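Local coordinates for protein aminotransferase (Streptomyces pactum, PDB 4ZM4) that belongs to the class-III aminotransferase family and binds pyridoxal-5'-phosphate in a two-chain assembly, at residues 348-353 against 360-365. The protein carries 1 engineered substitution. Residues are numbered along the deposited sequence; the frame is centred on the assembly and turned at random.
Sequences TVREVF and VHINRV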
loop_
_atom_site.group_PDB
_atom_site.type_symbol
_atom_site.label_atom_id
_atom_site.label_comp_id
_atom_site.label_asym_id
_atom_site.label_seq_id
_atom_site.Cartn_x
_atom_site.Cartn_y
_atom_site.Cartn_z
ATOM N N THR B 348 30.769 -21.103 0.131
ATOM C CA THR B 348 31.072 -21.148 -1.306
ATOM C C THR B 348 31.573 -19.824 -1.839
ATOM O O THR B 348 32.594 -19.766 -2.516
ATOM C CB THR B 348 29.813 -21.529 -2.093
ATOM O OG1 THR B 348 29.354 -22.804 -1.638
ATOM C CG2 THR B 348 30.119 -21.610 -3.567
ATOM N N VAL B 349 30.878 -18.747 -1.491
ATOM C CA VAL B 349 31.249 -17.412 -1.950
ATOM C C VAL B 349 32.565 -16.955 -1.337
ATOM O O VAL B 349 33.396 -16.400 -2.045
ATOM C CB VAL B 349 30.121 -16.408 -1.690
ATOM C CG1 VAL B 349 30.551 -14.986 -1.959
ATOM C CG2 VAL B 349 28.914 -16.767 -2.549
ATOM N N ARG B 350 32.796 -17.242 -0.056
ATOM C CA ARG B 350 34.132 -17.004 0.561
ATOM C C ARG B 350 35.296 -17.702 -0.181
ATOM O O ARG B 350 36.327 -17.085 -0.437
ATOM C CB ARG B 350 34.159 -17.435 2.039
ATOM C CG ARG B 350 33.674 -16.366 2.999
ATOM C CD ARG B 350 33.950 -16.684 4.477
ATOM N NE ARG B 350 32.945 -16.042 5.328
ATOM C CZ ARG B 350 32.890 -14.734 5.605
ATOM N NH1 ARG B 350 33.819 -13.894 5.152
ATOM N NH2 ARG B 350 31.899 -14.255 6.350
ATOM N N GLU B 351 35.119 -18.975 -0.531
ATOM C CA GLU B 351 36.153 -19.710 -1.245
ATOM C C GLU B 351 36.406 -19.034 -2.597
ATOM O O GLU B 351 37.549 -18.800 -2.978
ATOM C CB GLU B 351 35.747 -21.182 -1.415
ATOM C CG GLU B 351 36.786 -22.095 -2.046
ATOM C CD GLU B 351 36.223 -23.473 -2.440
ATOM O OE1 GLU B 351 35.310 -23.983 -1.736
ATOM O OE2 GLU B 351 36.685 -24.047 -3.470
ATOM N N VAL B 352 35.345 -18.727 -3.331
ATOM C CA VAL B 352 35.507 -18.181 -4.683
ATOM C C VAL B 352 36.286 -16.865 -4.651
ATOM O O VAL B 352 37.137 -16.637 -5.490
ATOM C CB VAL B 352 34.149 -18.028 -5.398
ATOM C CG1 VAL B 352 34.290 -17.212 -6.688
ATOM C CG2 VAL B 352 33.570 -19.401 -5.707
ATOM N N PHE B 353 35.988 -16.004 -3.687
ATOM C CA PHE B 353 36.720 -14.732 -3.548
ATOM C C PHE B 353 38.159 -14.950 -3.042
ATOM O O PHE B 353 39.074 -14.231 -3.449
ATOM C CB PHE B 353 35.953 -13.747 -2.639
ATOM C CG PHE B 353 34.817 -13.040 -3.331
ATOM C CD1 PHE B 353 33.594 -13.663 -3.526
ATOM C CD2 PHE B 353 34.961 -11.744 -3.773
ATOM C CE1 PHE B 353 32.545 -13.013 -4.157
ATOM C CE2 PHE B 353 33.916 -11.097 -4.398
ATOM C CZ PHE B 353 32.707 -11.733 -4.596
ATOM N N VAL B 360 36.667 -9.451 0.429
ATOM C CA VAL B 360 35.211 -9.353 0.424
ATOM C C VAL B 360 34.726 -9.270 1.883
ATOM O O VAL B 360 35.313 -9.881 2.763
ATOM C CB VAL B 360 34.629 -10.577 -0.287
ATOM C CG1 VAL B 360 34.829 -11.831 0.555
ATOM C CG2 VAL B 360 33.167 -10.375 -0.613
ATOM N N HIS B 361 33.664 -8.503 2.130
ATOM C CA HIS B 361 32.962 -8.571 3.402
ATOM C C HIS B 361 31.612 -9.233 3.209
ATOM O O HIS B 361 30.873 -8.880 2.280
ATOM C CB HIS B 361 32.758 -7.195 4.019
ATOM C CG HIS B 361 32.306 -7.253 5.447
ATOM N ND1 HIS B 361 33.188 -7.415 6.490
ATOM C CD2 HIS B 361 31.070 -7.204 6.004
ATOM C CE1 HIS B 361 32.520 -7.456 7.628
ATOM N NE2 HIS B 361 31.233 -7.319 7.364
ATOM N N ILE B 362 31.306 -10.207 4.064
ATOM C CA ILE B 362 30.059 -10.992 3.984
ATOM C C ILE B 362 29.443 -11.071 5.371
ATOM O O ILE B 362 30.105 -11.523 6.303
ATOM C CB ILE B 362 30.329 -12.432 3.498
ATOM C CG1 ILE B 362 30.898 -12.428 2.083
ATOM C CG2 ILE B 362 29.046 -13.263 3.528
ATOM C CD1 ILE B 362 31.319 -13.801 1.565
ATOM N N ASN B 363 28.237 -10.544 5.533
ATOM C CA ASN B 363 27.481 -10.710 6.774
ATOM C C ASN B 363 26.265 -11.590 6.487
ATOM O O ASN B 363 25.673 -11.481 5.438
ATOM C CB ASN B 363 27.000 -9.369 7.352
ATOM C CG ASN B 363 28.123 -8.517 7.949
ATOM O OD1 ASN B 363 28.139 -7.289 7.763
ATOM N ND2 ASN B 363 29.010 -9.128 8.721
ATOM N N ARG B 364 25.911 -12.456 7.415
ATOM C CA ARG B 364 24.783 -13.305 7.213
ATOM C C ARG B 364 23.963 -13.528 8.491
ATOM O O ARG B 364 24.506 -13.690 9.575
ATOM C CB ARG B 364 25.245 -14.648 6.649
ATOM C CG ARG B 364 24.090 -15.561 6.215
ATOM C CD ARG B 364 24.597 -16.833 5.537
ATOM N NE ARG B 364 25.327 -17.696 6.465
ATOM C CZ ARG B 364 24.766 -18.489 7.377
ATOM N NH1 ARG B 364 23.448 -18.544 7.516
ATOM N NH2 ARG B 364 25.541 -19.244 8.161
ATOM N N VAL B 365 22.643 -13.517 8.352
ATOM C CA VAL B 365 21.756 -13.941 9.404
ATOM C C VAL B 365 20.707 -14.808 8.701
ATOM O O VAL B 365 19.755 -14.281 8.069
ATOM C CB VAL B 365 21.098 -12.754 10.151
ATOM C CG1 VAL B 365 20.240 -13.267 11.290
ATOM C CG2 VAL B 365 22.138 -11.784 10.694
HETATM O O HOH W 1 33.744 -10.848 6.198
#
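V360 CG2 covers one face of the F353 ring, 4.0 Å from the centroid and 14° off the normal, a CH-pi contact; V349 O lies in plane at the ring edge. The R350 guanidinium lies with one face over CB of I362 and meets a water at its edge. Both join helix 334-355 to the strand that follows it, at the edge of a small antiparallel sheet in the class-III aminotransferase fold; the local axes of 348-353 and 360-365 run antiparallel, 9.8 Å apart at their closest. A beta-branched residue suits V360: with CG2 over the ring, CG1 rests on CB of F353, and V360 CB lies 3.7 Å from F353 CD2. With I362 CG1 anti to the carbonyl carbon (chi1 -63°) and the chain extended, CD1 touches V349 CG1 and R350 CG, each 3.8 Å away. Helix 429-444 packs on V349 and F353, consistent with their apolar character. Arginine fits the exposed border: its CG packs on I362 while the charged end forms a salt bridge with E346. That bridge probably steers the guanidinium, because the R350 NH2 bond to I362 O is weak (3.3 Å, 134°). The water accepts from R350 NH1 and, weakly, from I362 N.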